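Local atomic coordinates of SAM dependent methyltransferase (Agrobacterium tumefaciens, PDB entry 2IGT), a protein that binds S-adenosylmethionine and probably transfers its methyl group to a substrate. Residues P29-P34 with S282-M287; E289-A294 with S325-K330; M22-E27 with I257-L262. One frame throughout, in Å; residues are numbered along the deposited sequence. Where two conformers were deposited one is given.

Contact 1 of 3, residues P29-P34 with S282-M287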
loop_
_atom_site.group_PDB
_atom_site.type_symbol
_atom_site.label_atom_id
_atom_site.label_comp_id
_atom_site.label_asym_id
_atom_site.label_seq_id
_atom_site.Cartn_x
_atom_site.Cartn_y
_atom_site.Cartn_z
ATOM N N PRO A 29 14.533 -2.607 41.742
ATOM C CA PRO A 29 15.779 -1.825 41.794
ATOM C C PRO A 29 15.545 -0.460 42.470
ATOM O O PRO A 29 14.402 -0.000 42.572
ATOM C CB PRO A 29 16.125 -1.593 40.316
ATOM C CG PRO A 29 15.294 -2.567 39.527
ATOM C CD PRO A 29 14.109 -2.941 40.362
ATOM N N ALA A 30 16.627 0.180 42.895
ATOM C CA ALA A 30 16.583 1.570 43.336
ATOM C C ALA A 30 16.086 2.447 42.178
ATOM O O ALA A 30 16.097 2.034 41.011
ATOM C CB ALA A 30 17.966 2.022 43.807
ATOM N N GLU A 31 15.627 3.653 42.488
ATOM C CA GLU A 31 15.109 4.508 41.431
ATOM C C GLU A 31 15.641 5.919 41.600
ATOM O O GLU A 31 15.874 6.375 42.741
ATOM C CB GLU A 31 13.579 4.477 41.446
ATOM C CG GLU A 31 12.983 4.742 42.826
ATOM C CD GLU A 31 11.463 4.849 42.802
ATOM O OE1 GLU A 31 10.860 4.645 41.732
ATOM O OE2 GLU A 31 10.874 5.144 43.867
ATOM N N HIS A 32 15.900 6.574 40.470
ATOM C CA HIS A 32 16.123 8.022 40.422
ATOM C C HIS A 32 15.088 8.556 39.438
ATOM O O HIS A 32 15.120 8.227 38.255
ATOM C CB HIS A 32 17.527 8.362 39.916
ATOM C CG HIS A 32 18.639 7.877 40.802
ATOM N ND1 HIS A 32 19.883 7.536 40.313
ATOM C CD2 HIS A 32 18.699 7.678 42.144
ATOM C CE1 HIS A 32 20.664 7.156 41.312
ATOM N NE2 HIS A 32 19.969 7.229 42.434
ATOM N N VAL A 33 14.157 9.366 39.924
ATOM C CA VAL A 33 13.020 9.792 39.094
ATOM C C VAL A 33 12.388 11.014 39.778
ATOM O O VAL A 33 12.293 11.035 40.992
ATOM C CB VAL A 33 11.984 8.595 38.922
ATOM C CG1 VAL A 33 11.317 8.203 40.275
ATOM C CG2 VAL A 33 10.941 8.900 37.841
ATOM N N PRO A 34 12.024 12.064 39.016
ATOM C CA PRO A 34 12.287 12.308 37.590
ATOM C C PRO A 34 13.741 12.683 37.402
ATOM O O PRO A 34 14.331 13.332 38.278
ATOM C CB PRO A 34 11.408 13.523 37.258
ATOM C CG PRO A 34 10.508 13.737 38.498
ATOM C CD PRO A 34 11.278 13.170 39.643
ATOM N N SER A 282 5.249 5.950 33.747
ATOM C CA SER A 282 4.745 4.673 33.240
ATOM C C SER A 282 5.835 3.796 32.601
ATOM O O SER A 282 5.827 2.586 32.778
ATOM C CB SER A 282 3.598 4.927 32.281
ATOM O OG SER A 282 2.570 5.572 32.999
HETATM N N MSE A 283 6.772 4.422 31.893
HETATM C CA MSE A 283 7.988 3.742 31.426
HETATM C C MSE A 283 8.842 3.339 32.630
HETATM O O MSE A 283 9.359 2.233 32.668
HETATM C CB MSE A 283 8.807 4.640 30.506
HETATM C CG MSE A 283 8.011 5.221 29.300
HETATM SE SE MSE A 283 7.282 3.794 28.151
HETATM C CE MSE A 283 5.383 4.108 28.551
ATOM N N HIS A 284 9.008 4.257 33.584
ATOM C CA HIS A 284 9.763 3.988 34.827
ATOM C C HIS A 284 9.243 2.740 35.588
ATOM O O HIS A 284 10.011 1.808 35.895
ATOM C CB HIS A 284 9.690 5.215 35.744
ATOM C CG HIS A 284 10.457 5.048 37.012
ATOM N ND1 HIS A 284 11.832 4.999 37.032
ATOM C CD2 HIS A 284 10.050 4.888 38.293
ATOM C CE1 HIS A 284 12.246 4.814 38.276
ATOM N NE2 HIS A 284 11.183 4.750 39.061
ATOM N N GLU A 285 7.943 2.724 35.920
ATOM C CA GLU A 285 7.415 1.627 36.759
ATOM C C GLU A 285 7.437 0.313 35.990
ATOM O O GLU A 285 7.698 -0.734 36.566
ATOM C CB GLU A 285 6.015 1.913 37.292
ATOM C CG GLU A 285 5.907 3.181 38.166
ATOM C CD GLU A 285 6.571 3.041 39.543
ATOM O OE1 GLU A 285 7.418 2.118 39.730
ATOM O OE2 GLU A 285 6.243 3.860 40.440
ATOM N N LEU A 286 7.216 0.380 34.672
ATOM C CA LEU A 286 7.335 -0.819 33.832
ATOM C C LEU A 286 8.757 -1.375 33.887
ATOM O O LEU A 286 8.936 -2.612 34.044
ATOM C CB LEU A 286 6.950 -0.525 32.373
ATOM C CG LEU A 286 7.130 -1.714 31.385
ATOM C CD1 LEU A 286 6.246 -2.903 31.811
ATOM C CD2 LEU A 286 6.791 -1.263 29.927
HETATM N N MSE A 287 9.753 -0.487 33.725
HETATM C CA MSE A 287 11.158 -0.917 33.706
HETATM C C MSE A 287 11.545 -1.465 35.092
HETATM O O MSE A 287 12.232 -2.497 35.211
HETATM C CB MSE A 287 12.078 0.265 33.335
HETATM C CG MSE A 287 13.585 -0.093 33.393
HETATM SE SE MSE A 287 14.033 -1.351 31.944
HETATM C CE MSE A 287 13.907 -0.094 30.445
HETATM O O HOH W 1 8.084 5.726 41.075
#
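Val33 and His284 bring strand 30-33 and helix 282-287 together, nearly antiparallel at 170° and with their axes 10.5 Å apart at the closest point. Strand 30-39 is an outer strand of the large sheet. Helix 280-290 covers one face of that sheet. The gap between them is bridged mainly by the imidazole of His284. Its CG lies anti to the backbone N (chi1 -178°), which sends the ring outward from the helix to the strand. Val33 sits over one ring face, and its CB is 3.9 Å from the ring centroid in a CH-pi contact. The two methyls spread over the same face: CG1 lies 3.7 Å from His284 NE2, and CG2 lies 4.0 Å from His284 CG. Glu31 comes to the edge of the ring instead. His284 NE2 donates to Glu31 OE1 at 2.7 Å, and the bond is nearly straight at 165°. The carboxylate is almost coplanar with the imidazole. Glu31 OE1 is met on its anti side, somewhat out of the carboxylate plane. Glu31 CB also touches the rim, 3.5 Å from His284 CE1. A water donates to both Glu31 OE1 and Glu285 OE2, so it joins two acidic groups. Arg288 adds a long, weak ion pair to Glu31. The other ring nitrogen, His284 ND1, is hydrogen-bonded to Ser300 OG of strand 297-306. Both ring nitrogens are therefore engaged, which fixes the rotation of this buried imidazole. The neighbouring carboxylate would probably favour a proton on NE2 and polarise the ring.

Contact 2 of 3, residues E289-A294 with S325-K330. With ACY (acetic acid), chain H.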
loop_
_atom_site.group_PDB
_atom_site.type_symbol
_atom_site.label_atom_id
_atom_site.label_comp_id
_atom_site.label_asym_id
_atom_site.label_seq_id
_atom_site.Cartn_x
_atom_site.Cartn_y
_atom_site.Cartn_z
ATOM N N GLU A 289 9.609 -2.859 37.398
ATOM C CA GLU A 289 8.986 -4.169 37.612
ATOM C C GLU A 289 9.642 -5.245 36.727
ATOM O O GLU A 289 9.900 -6.348 37.209
ATOM C CB GLU A 289 7.469 -4.099 37.387
ATOM C CG GLU A 289 6.665 -5.412 37.705
ATOM C CD GLU A 289 6.701 -5.823 39.191
ATOM O OE1 GLU A 289 6.600 -4.938 40.072
ATOM O OE2 GLU A 289 6.796 -7.030 39.489
ATOM N N THR A 290 9.922 -4.912 35.458
ATOM C CA THR A 290 10.693 -5.788 34.556
ATOM C C THR A 290 12.010 -6.269 35.203
ATOM O O THR A 290 12.354 -7.452 35.094
ATOM C CB THR A 290 11.017 -5.110 33.180
ATOM O OG1 THR A 290 9.802 -4.707 32.529
ATOM C CG2 THR A 290 11.806 -6.044 32.245
HETATM N N MSE A 291 12.726 -5.358 35.858
HETATM C CA MSE A 291 14.030 -5.655 36.470
HETATM C C MSE A 291 13.922 -6.082 37.948
HETATM O O MSE A 291 14.923 -6.081 38.662
HETATM C CB MSE A 291 14.963 -4.433 36.356
HETATM C CG MSE A 291 15.209 -3.942 34.936
HETATM SE SE MSE A 291 15.767 -5.397 33.690
HETATM C CE MSE A 291 17.510 -5.823 34.524
ATOM N N ARG A 292 12.731 -6.476 38.399
ATOM C CA ARG A 292 12.556 -6.930 39.796
ATOM C C ARG A 292 13.559 -8.041 40.123
ATOM O O ARG A 292 13.688 -8.997 39.380
ATOM C CB ARG A 292 11.129 -7.430 40.051
ATOM C CG ARG A 292 10.910 -7.872 41.522
ATOM C CD ARG A 292 9.487 -8.339 41.832
ATOM N NE ARG A 292 8.505 -7.254 41.893
ATOM C CZ ARG A 292 8.248 -6.526 42.974
ATOM N NH1 ARG A 292 8.921 -6.734 44.097
ATOM N NH2 ARG A 292 7.336 -5.570 42.924
ATOM N N GLY A 293 14.289 -7.891 41.224
ATOM C CA GLY A 293 15.241 -8.914 41.651
ATOM C C GLY A 293 16.605 -8.824 40.988
ATOM O O GLY A 293 17.520 -9.538 41.381
ATOM N N ALA A 294 16.754 -7.955 39.993
ATOM C CA ALA A 294 18.026 -7.810 39.271
ATOM C C ALA A 294 19.024 -6.841 39.940
ATOM O O ALA A 294 20.160 -6.701 39.493
ATOM C CB ALA A 294 17.761 -7.394 37.823
ATOM N N SER A 325 13.828 5.563 30.076
ATOM C CA SER A 325 14.055 4.834 31.298
ATOM C C SER A 325 15.288 3.951 31.083
ATOM O O SER A 325 15.378 3.243 30.083
ATOM C CB SER A 325 12.836 3.970 31.633
ATOM O OG SER A 325 13.055 3.339 32.884
ATOM N N ARG A 326 16.226 3.995 32.032
ATOM C CA ARG A 326 17.478 3.282 31.913
ATOM C C ARG A 326 17.760 2.473 33.183
ATOM O O ARG A 326 17.824 3.028 34.294
ATOM C CB ARG A 326 18.618 4.272 31.664
ATOM C CG ARG A 326 20.012 3.643 31.603
ATOM C CD ARG A 326 21.010 4.730 31.244
ATOM N NE ARG A 326 21.143 5.633 32.379
ATOM C CZ ARG A 326 21.389 6.932 32.307
ATOM N NH1 ARG A 326 21.529 7.537 31.130
ATOM N NH2 ARG A 326 21.485 7.623 33.434
ATOM N N TRP A 327 17.906 1.164 33.002
ATOM C CA TRP A 327 18.381 0.283 34.057
ATOM C C TRP A 327 19.902 0.134 33.931
ATOM O O TRP A 327 20.426 -0.053 32.828
ATOM C CB TRP A 327 17.711 -1.111 34.014
ATOM C CG TRP A 327 18.347 -2.048 35.058
ATOM C CD1 TRP A 327 18.010 -2.160 36.390
ATOM C CD2 TRP A 327 19.478 -2.908 34.860
ATOM N NE1 TRP A 327 18.840 -3.079 37.015
ATOM C CE2 TRP A 327 19.759 -3.535 36.102
ATOM C CE3 TRP A 327 20.285 -3.211 33.749
ATOM C CZ2 TRP A 327 20.801 -4.454 36.257
ATOM C CZ3 TRP A 327 21.331 -4.147 33.910
ATOM C CH2 TRP A 327 21.575 -4.744 35.151
ATOM N N GLU A 328 20.596 0.205 35.067
ATOM C CA GLU A 328 22.033 -0.039 35.126
ATOM C C GLU A 328 22.317 -0.805 36.407
ATOM O O GLU A 328 21.610 -0.598 37.420
ATOM C CB GLU A 328 22.815 1.273 35.205
ATOM C CG GLU A 328 22.843 2.117 33.939
ATOM C CD GLU A 328 23.617 3.399 34.162
ATOM O OE1 GLU A 328 23.021 4.369 34.675
ATOM O OE2 GLU A 328 24.818 3.441 33.844
ATOM N N PRO A 329 23.383 -1.646 36.398
ATOM C CA PRO A 329 23.703 -2.390 37.610
ATOM C C PRO A 329 24.277 -1.472 38.674
ATOM O O PRO A 329 24.333 -1.863 39.850
ATOM C CB PRO A 329 24.761 -3.398 37.134
ATOM C CG PRO A 329 25.444 -2.718 36.029
ATOM C CD PRO A 329 24.338 -1.953 35.311
ATOM N N LYS A 330 24.666 -0.268 38.252
ATOM C CA LYS A 330 25.321 0.739 39.081
ATOM C C LYS A 330 25.725 0.270 40.474
ATOM O O LYS A 330 26.731 -0.449 40.597
ATOM C CB LYS A 330 24.551 2.074 39.095
ATOM C CG LYS A 330 25.038 3.056 38.003
ATOM C CD LYS A 330 23.976 4.096 37.583
ATOM C CE LYS A 330 24.286 5.545 38.027
ATOM N NZ LYS A 330 23.619 5.961 39.330
HETATM C C ACY H . 23.225 10.829 31.977
HETATM O O ACY H . 23.478 10.109 30.992
HETATM O OXT ACY H . 22.596 10.438 32.991
HETATM C CH3 ACY H . 23.697 12.260 31.943
#
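Met291 lays its terminal methyl on the indole of Trp327, and the two side chains cross at about a right angle. Met291 is modelled as selenomethionine. Its CE stands 3.6 Å from the centroid of the five-membered ring, close to the ring normal, and makes a CH-pi contact. The nearest single atom is Trp327 CD2, 3.5 Å from Met291 CE. Met291 CG, anti to the carbonyl carbon (chi1 -58°), rests 3.6 Å from Trp327 CD1; bends at chi2 and chi3 then fold CE back over the ring. The selenium lies higher above the same face, 4.7 Å from the five-membered ring centroid, in a Met-aromatic contact. The opposite face of the indole meets the backbone N of Pro329, offset toward the rim. Ala294 approaches the edge: its O lies near the ring plane, 4.0 Å from Trp327 CZ2. Trp327 NE1 is hydrogen-bonded to Gly295 O, so the indole is held by its edge as well as by its faces. Trp327 lies next to the end of strand 318-328, the antiparallel strand inserted between 268-273 and 297-306, as in the class I methyltransferase fold. Met291 follows helix 280-290 and starts a type II beta turn that ends at Ala294, with Gly293 at the positive phi this turn requires. Within the turn, Arg292 grips Glu289 side-on. NE and NH2 each hold one oxygen, and Arg292 NE is 3.0 Å from Glu289 OE2. Across the strand from Trp327, Arg326 points its guanidinium to an acetic acid molecule (ACY), probably from the crystallisation liquor. Arg326 NH2 donates to ACY OXT at 3.1 Å, and NH1 donates to the other oxygen. Arg326 also makes a cation-pi contact with Trp143.

Contact 3 of 3, residues M22-E27 with I257-L262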
loop_
_atom_site.group_PDB
_atom_site.type_symbol
_atom_site.label_atom_id
_atom_site.label_comp_id
_atom_site.label_asym_id
_atom_site.label_seq_id
_atom_site.Cartn_x
_atom_site.Cartn_y
_atom_site.Cartn_z
HETATM N N MSE A 22 6.747 -12.153 32.669
HETATM C CA MSE A 22 6.680 -13.177 33.698
HETATM C C MSE A 22 6.702 -12.581 35.114
HETATM O O MSE A 22 7.200 -11.467 35.329
HETATM C CB MSE A 22 7.821 -14.192 33.506
HETATM C CG MSE A 22 9.223 -13.657 33.766
HETATM SE SE MSE A 22 10.597 -15.025 33.486
HETATM C CE MSE A 22 10.833 -14.733 31.557
ATOM N N GLN A 23 6.139 -13.310 36.072
ATOM C CA GLN A 23 6.256 -12.904 37.463
ATOM C C GLN A 23 7.705 -13.092 37.919
ATOM O O GLN A 23 8.340 -14.113 37.638
ATOM C CB GLN A 23 5.296 -13.669 38.377
ATOM C CG GLN A 23 5.376 -13.177 39.828
ATOM C CD GLN A 23 4.070 -13.283 40.602
ATOM O OE1 GLN A 23 3.755 -12.403 41.416
ATOM N NE2 GLN A 23 3.310 -14.362 40.371
ATOM N N ARG A 24 8.221 -12.077 38.597
ATOM C CA ARG A 24 9.579 -12.096 39.085
ATOM C C ARG A 24 9.508 -12.087 40.594
ATOM O O ARG A 24 8.516 -11.638 41.168
ATOM C CB ARG A 24 10.329 -10.867 38.574
ATOM C CG ARG A 24 10.400 -10.765 37.056
ATOM C CD ARG A 24 11.440 -11.704 36.502
ATOM N NE ARG A 24 11.667 -11.494 35.074
ATOM C CZ ARG A 24 12.594 -12.127 34.361
ATOM N NH1 ARG A 24 13.377 -13.023 34.951
ATOM N NH2 ARG A 24 12.727 -11.881 33.053
ATOM N N THR A 25 10.540 -12.619 41.234
ATOM C CA THR A 25 10.642 -12.548 42.679
ATOM C C THR A 25 11.706 -11.522 43.036
ATOM O O THR A 25 12.551 -11.173 42.212
ATOM C CB THR A 25 11.016 -13.918 43.305
ATOM O OG1 THR A 25 12.101 -14.490 42.563
ATOM C CG2 THR A 25 9.828 -14.873 43.271
ATOM N N GLY A 26 11.659 -11.038 44.269
ATOM C CA GLY A 26 12.705 -10.175 44.772
ATOM C C GLY A 26 12.291 -8.722 44.819
ATOM O O GLY A 26 11.115 -8.392 44.664
ATOM N N GLU A 27 13.280 -7.861 45.021
ATOM C CA GLU A 27 13.047 -6.445 45.245
ATOM C C GLU A 27 13.212 -5.642 43.967
ATOM O O GLU A 27 14.033 -5.977 43.109
ATOM C CB GLU A 27 14.032 -5.926 46.292
ATOM C CG GLU A 27 13.956 -6.635 47.638
ATOM C CD GLU A 27 12.567 -6.533 48.260
ATOM O OE1 GLU A 27 12.103 -5.395 48.491
ATOM O OE2 GLU A 27 11.941 -7.589 48.511
ATOM N N ILE A 257 11.690 -9.974 27.551
ATOM C CA ILE A 257 12.615 -10.723 26.689
ATOM C C ILE A 257 13.982 -10.036 26.711
ATOM O O ILE A 257 15.013 -10.715 26.822
ATOM C CB ILE A 257 12.095 -10.864 25.251
ATOM C CG1 ILE A 257 10.803 -11.692 25.201
ATOM C CG2 ILE A 257 13.151 -11.547 24.336
ATOM C CD1 ILE A 257 10.083 -11.517 23.857
ATOM N N CYS A 258 14.005 -8.699 26.607
ATOM C CA CYS A 258 15.285 -7.974 26.741
ATOM C C CYS A 258 16.028 -8.381 28.003
ATOM O O CYS A 258 17.249 -8.625 27.970
ATOM C CB CYS A 258 15.080 -6.450 26.739
ATOM S SG CYS A 258 14.678 -5.790 25.149
ATOM N N ARG A 259 15.322 -8.442 29.125
ATOM C CA ARG A 259 15.978 -8.878 30.355
ATOM C C ARG A 259 16.600 -10.266 30.219
ATOM O O ARG A 259 17.748 -10.491 30.661
ATOM C CB ARG A 259 15.012 -8.872 31.531
ATOM C CG ARG A 259 15.660 -9.476 32.770
ATOM C CD ARG A 259 14.818 -9.284 33.972
ATOM N NE ARG A 259 15.479 -9.890 35.127
ATOM C CZ ARG A 259 15.013 -9.831 36.371
ATOM N NH1 ARG A 259 13.880 -9.180 36.624
ATOM N NH2 ARG A 259 15.681 -10.437 37.363
ATOM N N GLU A 260 15.846 -11.187 29.610
ATOM C CA GLU A 260 16.325 -12.562 29.393
ATOM C C GLU A 260 17.545 -12.649 28.457
ATOM O O GLU A 260 18.267 -13.628 28.491
ATOM C CB GLU A 260 15.178 -13.470 28.902
ATOM C CG GLU A 260 14.094 -13.709 29.951
ATOM C CD GLU A 260 14.668 -14.261 31.240
ATOM O OE1 GLU A 260 15.206 -15.378 31.208
ATOM O OE2 GLU A 260 14.615 -13.565 32.281
ATOM N N ILE A 261 17.786 -11.620 27.660
ATOM C CA ILE A 261 18.972 -11.587 26.789
ATOM C C ILE A 261 20.055 -10.579 27.237
ATOM O O ILE A 261 20.933 -10.224 26.459
ATOM C CB ILE A 261 18.619 -11.458 25.260
ATOM C CG1 ILE A 261 17.805 -10.179 24.952
ATOM C CG2 ILE A 261 17.841 -12.682 24.809
ATOM C CD1 ILE A 261 17.770 -9.789 23.466
ATOM N N LEU A 262 19.977 -10.115 28.488
ATOM C CA LEU A 262 21.098 -9.381 29.099
ATOM C C LEU A 262 22.147 -10.336 29.631
ATOM O O LEU A 262 21.824 -11.339 30.278
ATOM C CB LEU A 262 20.627 -8.448 30.224
ATOM C CG LEU A 262 19.794 -7.232 29.789
ATOM C CD1 LEU A 262 19.154 -6.581 31.026
ATOM C CD2 LEU A 262 20.640 -6.204 28.995
#
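Glu260 OE2 is gripped end-on by both terminal nitrogens of Arg24. Arg24 NH2 donates to it at 2.6 Å, with an angle of 154°. Arg24 NH1 donates to the same oxygen at 3.0 Å but is more bent. Both nitrogens come from the same face of the carboxylate plane, while the oxygen lies within the guanidinium plane. Asp256 OD1 makes a second salt bridge to Arg24 NH2. The charge of Arg24 is thus shared by two acids of helix 247-260. One face of its guanidinium lies on Arg259, with the group centres 3.9 Å apart and the planes 11° apart. The chain of Arg259 is extended from CG to NE and runs past Arg24 in the opposite direction. Arg24 NH2 also rests 3.5 Å from Arg259 CD. Met22 covers the opposite face with its selenium, and its CE reaches Glu260 CG at 3.8 Å. The like charges are probably eased by the acids and by Arg259 NH1 binding the carbonyls of Thr290 and Arg292. This is an arginine-arginine stack, here joining the N-terminal loop to the end of a helix that flanks the class I methyltransferase sheet.

The three contacts lie on the same side of the chain's centre. Contact 2 is central: its centre is about 8 Å from that of contact 1 and about 9 Å from that of contact 3, while 1 and 3 are about 15 Å apart. Contacts 1 and 2 share helix 280-290 and the large mixed sheet. Contacts 2 and 3 touch through Arg259 and through Glu27 with Gly293. The N-terminal segments 22-27 and 29-34 pair with 257-262 and 282-287, so contacts 1 and 3 cross along the chain. Contact 2 closes last. The N-terminal chain thus packs against the later part of the methyltransferase fold.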